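Local coordinates for protein transcriptional regulator, SorC family (Enterococcus faecalis, PDB 2O0M) that probably binds DNA and a carbohydrate and regulates transcription, at residues 253-258 against 285-290; 314-319 against 329-334. All coordinates share one frame; numbering follows the deposited sequence.

Contact 1 (253-258 against 285-290); sequences RKMSDD and YKIPRI
The hydroxyl of Y285 is hydrogen-bonded to OE2 of E259, in the first turn of helix 257-265, while its ring meets M255. M255 is a selenomethionine here. Its chain is extended as far as SE and then bends (chi3 76°), which brings the terminal methyl CE against two residues of segment 285-290. CE lies 4.0 Å from CE2 of Y285, at the ring's edge and near its plane, the two side chains running past each other in opposite senses. It comes closer to I287, where CE and CG2 are 3.6 Å apart and the chains meet roughly at right angles. Methionine, which selenomethionine replaces here, suits a place where one methyl at the end of a long, flexible chain can meet a ring and a branched aliphatic chain together. Helices 246-252 and 257-265 join here, beside the antiparallel strands 270-272, 275-277 and 283-286 that extend the parallel sheet. K254, with positive phi (55°), ends the first helix in a Schellman motif, and S256 is the N-cap of the second, its OG bonded to E259 N. L263 and F276 add to the apolar surroundings of M255, whereas R253 makes salt bridges to E182 and E271.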
loop_
_atom_site.group_PDB
_atom_site.type_symbol
_atom_site.label_atom_id
_atom_site.label_comp_id
_atom_site.label_asym_id
_atom_site.label_seq_id
_atom_site.Cartn_x
_atom_site.Cartn_y
_atom_site.Cartn_z
ATOM N N ARG A 253 -4.993 10.388 10.016
ATOM C CA ARG A 253 -4.448 11.355 9.051
ATOM C C ARG A 253 -4.944 12.783 9.259
ATOM O O ARG A 253 -4.617 13.679 8.474
ATOM C CB ARG A 253 -4.778 10.899 7.629
ATOM C CG ARG A 253 -4.054 9.602 7.232
ATOM C CD ARG A 253 -4.587 9.103 5.906
ATOM N NE ARG A 253 -3.925 7.890 5.414
ATOM C CZ ARG A 253 -4.253 7.310 4.261
ATOM N NH1 ARG A 253 -5.217 7.843 3.513
ATOM N NH2 ARG A 253 -3.618 6.214 3.858
ATOM N N LYS A 254 -5.733 12.993 10.307
ATOM C CA LYS A 254 -6.222 14.324 10.674
ATOM C C LYS A 254 -6.946 15.007 9.510
ATOM O O LYS A 254 -6.706 16.187 9.189
ATOM C CB LYS A 254 -5.077 15.186 11.225
ATOM C CG LYS A 254 -4.366 14.531 12.398
ATOM C CD LYS A 254 -3.351 15.446 13.059
ATOM C CE LYS A 254 -2.608 14.720 14.172
ATOM N NZ LYS A 254 -3.512 14.160 15.225
HETATM N N MSE A 255 -7.850 14.255 8.890
HETATM C CA MSE A 255 -8.683 14.793 7.829
HETATM C C MSE A 255 -9.611 15.851 8.430
HETATM O O MSE A 255 -9.851 15.869 9.637
HETATM C CB MSE A 255 -9.461 13.678 7.126
HETATM C CG MSE A 255 -8.552 12.699 6.405
HETATM SE SE MSE A 255 -9.511 11.425 5.296
HETATM C CE MSE A 255 -9.874 12.605 3.934
ATOM N N SER A 256 -10.106 16.748 7.588
ATOM C CA SER A 256 -10.961 17.839 8.050
ATOM C C SER A 256 -12.264 17.320 8.653
ATOM O O SER A 256 -12.711 16.227 8.330
ATOM C CB SER A 256 -11.296 18.786 6.891
ATOM O OG SER A 256 -12.262 18.202 6.044
ATOM N N ASP A 257 -12.883 18.121 9.516
ATOM C CA ASP A 257 -14.158 17.741 10.121
ATOM C C ASP A 257 -15.211 17.427 9.061
ATOM O O ASP A 257 -15.940 16.447 9.168
ATOM C CB ASP A 257 -14.690 18.864 11.014
ATOM C CG ASP A 257 -13.774 19.166 12.185
ATOM O OD1 ASP A 257 -12.922 18.314 12.525
ATOM O OD2 ASP A 257 -13.918 20.257 12.767
ATOM N N ASP A 258 -15.299 18.278 8.042
ATOM C CA ASP A 258 -16.258 18.058 6.974
ATOM C C ASP A 258 -16.021 16.710 6.279
ATOM O O ASP A 258 -16.969 16.001 5.956
ATOM C CB ASP A 258 -16.192 19.193 5.941
ATOM C CG ASP A 258 -16.793 20.502 6.442
ATOM O OD1 ASP A 258 -17.568 20.516 7.429
ATOM O OD2 ASP A 258 -16.492 21.548 5.841
ATOM N N TYR A 285 -15.168 8.599 -1.955
ATOM C CA TYR A 285 -14.379 9.830 -1.836
ATOM C C TYR A 285 -12.915 9.588 -2.202
ATOM O O TYR A 285 -12.403 8.477 -2.049
ATOM C CB TYR A 285 -14.460 10.366 -0.408
ATOM C CG TYR A 285 -13.868 11.744 -0.205
ATOM C CD1 TYR A 285 -14.457 12.868 -0.785
ATOM C CD2 TYR A 285 -12.747 11.934 0.593
ATOM C CE1 TYR A 285 -13.933 14.131 -0.597
ATOM C CE2 TYR A 285 -12.209 13.201 0.790
ATOM C CZ TYR A 285 -12.812 14.299 0.190
ATOM O OH TYR A 285 -12.311 15.567 0.373
ATOM N N LYS A 286 -12.257 10.637 -2.692
ATOM C CA LYS A 286 -10.808 10.619 -2.898
ATOM C C LYS A 286 -10.185 11.961 -2.519
ATOM O O LYS A 286 -10.775 13.028 -2.731
ATOM C CB LYS A 286 -10.459 10.245 -4.339
ATOM C CG LYS A 286 -10.900 11.260 -5.377
ATOM C CD LYS A 286 -10.774 10.698 -6.783
ATOM C CE LYS A 286 -11.205 11.728 -7.824
ATOM N NZ LYS A 286 -10.867 11.260 -9.203
ATOM N N ILE A 287 -8.999 11.904 -1.931
ATOM C CA ILE A 287 -8.269 13.121 -1.570
ATOM C C ILE A 287 -7.561 13.656 -2.814
ATOM O O ILE A 287 -7.413 12.928 -3.805
ATOM C CB ILE A 287 -7.259 12.881 -0.420
ATOM C CG1 ILE A 287 -6.172 11.873 -0.833
ATOM C CG2 ILE A 287 -7.998 12.409 0.842
ATOM C CD1 ILE A 287 -5.052 11.760 0.150
ATOM N N PRO A 288 -7.135 14.934 -2.788
ATOM C CA PRO A 288 -6.408 15.437 -3.957
ATOM C C PRO A 288 -5.167 14.596 -4.277
ATOM O O PRO A 288 -4.421 14.212 -3.378
ATOM C CB PRO A 288 -6.052 16.872 -3.552
ATOM C CG PRO A 288 -7.115 17.245 -2.568
ATOM C CD PRO A 288 -7.302 15.982 -1.765
ATOM N N ARG A 289 -4.978 14.292 -5.557
ATOM C CA ARG A 289 -3.981 13.306 -5.969
ATOM C C ARG A 289 -2.624 13.943 -6.197
ATOM O O ARG A 289 -2.502 14.937 -6.921
ATOM C CB ARG A 289 -4.403 12.590 -7.251
ATOM C CG ARG A 289 -3.325 11.678 -7.816
ATOM C CD ARG A 289 -3.840 10.876 -8.992
ATOM N NE ARG A 289 -4.118 11.731 -10.156
ATOM C CZ ARG A 289 -3.224 12.053 -11.092
ATOM N NH1 ARG A 289 -1.975 11.607 -11.030
ATOM N NH2 ARG A 289 -3.585 12.826 -12.115
ATOM N N ILE A 290 -1.609 13.354 -5.574
ATOM C CA ILE A 290 -0.224 13.673 -5.854
ATOM C C ILE A 290 0.478 12.337 -6.019
ATOM O O ILE A 290 0.846 11.721 -5.033
ATOM C CB ILE A 290 0.438 14.460 -4.720
ATOM C CG1 ILE A 290 -0.425 15.663 -4.324
ATOM C CG2 ILE A 290 1.852 14.881 -5.137
ATOM C CD1 ILE A 290 0.057 16.400 -3.099
#

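Contact 2 (314-319 against 329-334); sequences KAIRAY and LITDEA. With PO4 (phosphate ion), chain C.
I316 reaches from helix 313-320 to strand 328-332, with 9.5 Å between its CA and the CA of T331. From CB, which points at the strand, the side chain divides. The CG2 branch, anti to the backbone N, ends 4.2 Å from CD2 of L329, a methyl-to-methyl contact; the same leucine also packs on I107 and A305. The longer branch runs through CG1 to CD1, which lies 4.2 Å from OG1 of T331, the two side chains meeting at a slant. This loose approach of a methyl to a hydroxyl is tolerable in a buried place because OG1 is hydrogen-bonded to A307 O. The branched isoleucine thus spans two strand residues that project on one side of the sheet, L329 and T331.

R317, the next residue, leaves the helix in another direction and holds a phosphate ion, probably acquired from the crystallisation liquor. A bend at chi3 (54°) turns the guanidinium so that the phosphorus lies in its plane, off the edge formed by NE and NH2. NH2 donates to O1 over 3.0 Å, nearly straight at 166°; NE donates to O4, also over 3.0 Å, but at 138°.

Where the strand gives way to helix 333-339, D332 is the N-cap: OD1 accepts from A335 N and also from G309 N, tying the helix start to the loop after strand 302-306. Strand 302-306, helix 313-320 and strand 328-332 form a beta-alpha-beta crossover between neighbouring parallel strands, consistent with the Rossmann-like fold of the sugar-binding domain.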
loop_
_atom_site.group_PDB
_atom_site.type_symbol
_atom_site.label_atom_id
_atom_site.label_comp_id
_atom_site.label_asym_id
_atom_site.label_seq_id
_atom_site.Cartn_x
_atom_site.Cartn_y
_atom_site.Cartn_z
ATOM N N LYS A 314 -13.424 -6.687 6.750
ATOM C CA LYS A 314 -14.387 -5.863 6.018
ATOM C C LYS A 314 -13.694 -4.924 5.032
ATOM O O LYS A 314 -14.115 -4.796 3.880
ATOM C CB LYS A 314 -15.252 -5.061 6.986
ATOM C CG LYS A 314 -16.234 -5.905 7.780
ATOM C CD LYS A 314 -16.905 -5.086 8.858
ATOM C CE LYS A 314 -18.222 -5.697 9.310
ATOM N NZ LYS A 314 -18.128 -7.147 9.624
ATOM N N ALA A 315 -12.616 -4.288 5.482
ATOM C CA ALA A 315 -11.873 -3.355 4.623
ATOM C C ALA A 315 -11.255 -4.096 3.439
ATOM O O ALA A 315 -11.277 -3.609 2.304
ATOM C CB ALA A 315 -10.796 -2.651 5.416
ATOM N N ILE A 316 -10.679 -5.262 3.711
ATOM C CA ILE A 316 -10.083 -6.095 2.659
ATOM C C ILE A 316 -11.128 -6.457 1.596
ATOM O O ILE A 316 -10.902 -6.281 0.399
ATOM C CB ILE A 316 -9.437 -7.371 3.243
ATOM C CG1 ILE A 316 -8.195 -7.000 4.061
ATOM C CG2 ILE A 316 -9.052 -8.343 2.136
ATOM C CD1 ILE A 316 -7.731 -8.116 5.007
ATOM N N ARG A 317 -12.284 -6.930 2.037
ATOM C CA ARG A 317 -13.371 -7.263 1.107
ATOM C C ARG A 317 -13.771 -6.067 0.234
ATOM O O ARG A 317 -13.973 -6.205 -0.967
ATOM C CB ARG A 317 -14.596 -7.758 1.874
ATOM C CG ARG A 317 -14.449 -9.157 2.422
ATOM C CD ARG A 317 -15.495 -9.433 3.475
ATOM N NE ARG A 317 -16.845 -9.163 2.980
ATOM C CZ ARG A 317 -17.836 -8.671 3.722
ATOM N NH1 ARG A 317 -17.659 -8.399 5.013
ATOM N NH2 ARG A 317 -19.025 -8.451 3.176
ATOM N N ALA A 318 -13.872 -4.893 0.839
ATOM C CA ALA A 318 -14.378 -3.719 0.132
ATOM C C ALA A 318 -13.382 -3.223 -0.910
ATOM O O ALA A 318 -13.762 -2.856 -2.029
ATOM C CB ALA A 318 -14.725 -2.618 1.109
ATOM N N TYR A 319 -12.104 -3.198 -0.547
ATOM C CA TYR A 319 -11.086 -2.748 -1.496
ATOM C C TYR A 319 -10.860 -3.809 -2.574
ATOM O O TYR A 319 -10.744 -3.486 -3.753
ATOM C CB TYR A 319 -9.737 -2.421 -0.829
ATOM C CG TYR A 319 -8.688 -2.245 -1.900
ATOM C CD1 TYR A 319 -8.636 -1.075 -2.660
ATOM C CD2 TYR A 319 -7.832 -3.284 -2.241
ATOM C CE1 TYR A 319 -7.720 -0.925 -3.702
ATOM C CE2 TYR A 319 -6.913 -3.146 -3.271
ATOM C CZ TYR A 319 -6.855 -1.972 -4.000
ATOM O OH TYR A 319 -5.938 -1.857 -5.034
ATOM N N LEU A 329 -2.266 -10.966 -2.749
ATOM C CA LEU A 329 -2.698 -10.541 -1.418
ATOM C C LEU A 329 -1.922 -11.331 -0.374
ATOM O O LEU A 329 -2.030 -12.557 -0.317
ATOM C CB LEU A 329 -4.199 -10.750 -1.222
ATOM C CG LEU A 329 -4.742 -10.487 0.190
ATOM C CD1 LEU A 329 -4.538 -9.037 0.609
ATOM C CD2 LEU A 329 -6.208 -10.861 0.284
ATOM N N ILE A 330 -1.134 -10.625 0.431
ATOM C CA ILE A 330 -0.465 -11.218 1.595
ATOM C C ILE A 330 -1.325 -10.892 2.805
ATOM O O ILE A 330 -1.583 -9.726 3.101
ATOM C CB ILE A 330 0.947 -10.661 1.817
ATOM C CG1 ILE A 330 1.804 -10.932 0.577
ATOM C CG2 ILE A 330 1.557 -11.271 3.085
ATOM C CD1 ILE A 330 3.155 -10.286 0.585
ATOM N N THR A 331 -1.774 -11.926 3.499
ATOM C CA THR A 331 -2.690 -11.748 4.607
ATOM C C THR A 331 -2.420 -12.822 5.663
ATOM O O THR A 331 -1.433 -13.563 5.580
ATOM C CB THR A 331 -4.152 -11.784 4.090
ATOM O OG1 THR A 331 -5.059 -11.339 5.110
ATOM C CG2 THR A 331 -4.551 -13.164 3.562
ATOM N N ASP A 332 -3.288 -12.899 6.651
ATOM C CA ASP A 332 -3.117 -13.922 7.685
ATOM C C ASP A 332 -4.364 -14.765 7.870
ATOM O O ASP A 332 -5.403 -14.506 7.268
ATOM C CB ASP A 332 -2.602 -13.325 8.998
ATOM C CG ASP A 332 -3.500 -12.246 9.571
ATOM O OD1 ASP A 332 -4.689 -12.177 9.212
ATOM O OD2 ASP A 332 -2.999 -11.466 10.413
ATOM N N GLU A 333 -4.222 -15.811 8.679
ATOM C CA GLU A 333 -5.309 -16.737 8.935
ATOM C C GLU A 333 -6.500 -16.026 9.548
ATOM O O GLU A 333 -7.641 -16.345 9.242
ATOM C CB GLU A 333 -4.864 -17.857 9.885
ATOM C CG GLU A 333 -3.971 -18.913 9.259
ATOM C CD GLU A 333 -3.727 -20.100 10.199
ATOM O OE1 GLU A 333 -3.134 -19.897 11.282
ATOM O OE2 GLU A 333 -4.128 -21.238 9.858
ATOM N N ALA A 334 -6.241 -15.071 10.431
ATOM C CA ALA A 334 -7.336 -14.404 11.122
ATOM C C ALA A 334 -8.222 -13.648 10.132
ATOM O O ALA A 334 -9.449 -13.720 10.199
ATOM C CB ALA A 334 -6.813 -13.500 12.192
HETATM P P PO4 C . -18.139 -9.156 -0.374
HETATM O O1 PO4 C . -19.415 -8.583 0.194
HETATM O O2 PO4 C . -17.929 -10.598 0.005
HETATM O O3 PO4 C . -18.185 -9.029 -1.873
HETATM O O4 PO4 C . -16.977 -8.356 0.141
#

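In the fold
Both contacts reach the same mixed sheet within the putative sugar-binding domain, yet they differ in depth. Contact 2 is buried and joins a crossover helix to one of the parallel strands, whereas contact 1 is a surface contact between an interhelical turn and the end of an antiparallel strand, with its centre about 17 Å from the centre of the chain, against about 13 Å for contact 2. The centres of contact 1 and contact 2 are about 23 Å apart. Neither has a hydrogen bond between its two segments. At 314-319/329-334 isoleucine and leucine methyls meet at the helix-strand interface, with a threonine hydroxyl beside them; at 253-258/285-290 a long, flexible side chain bridges a similar backbone spacing, with an aromatic ring taking part.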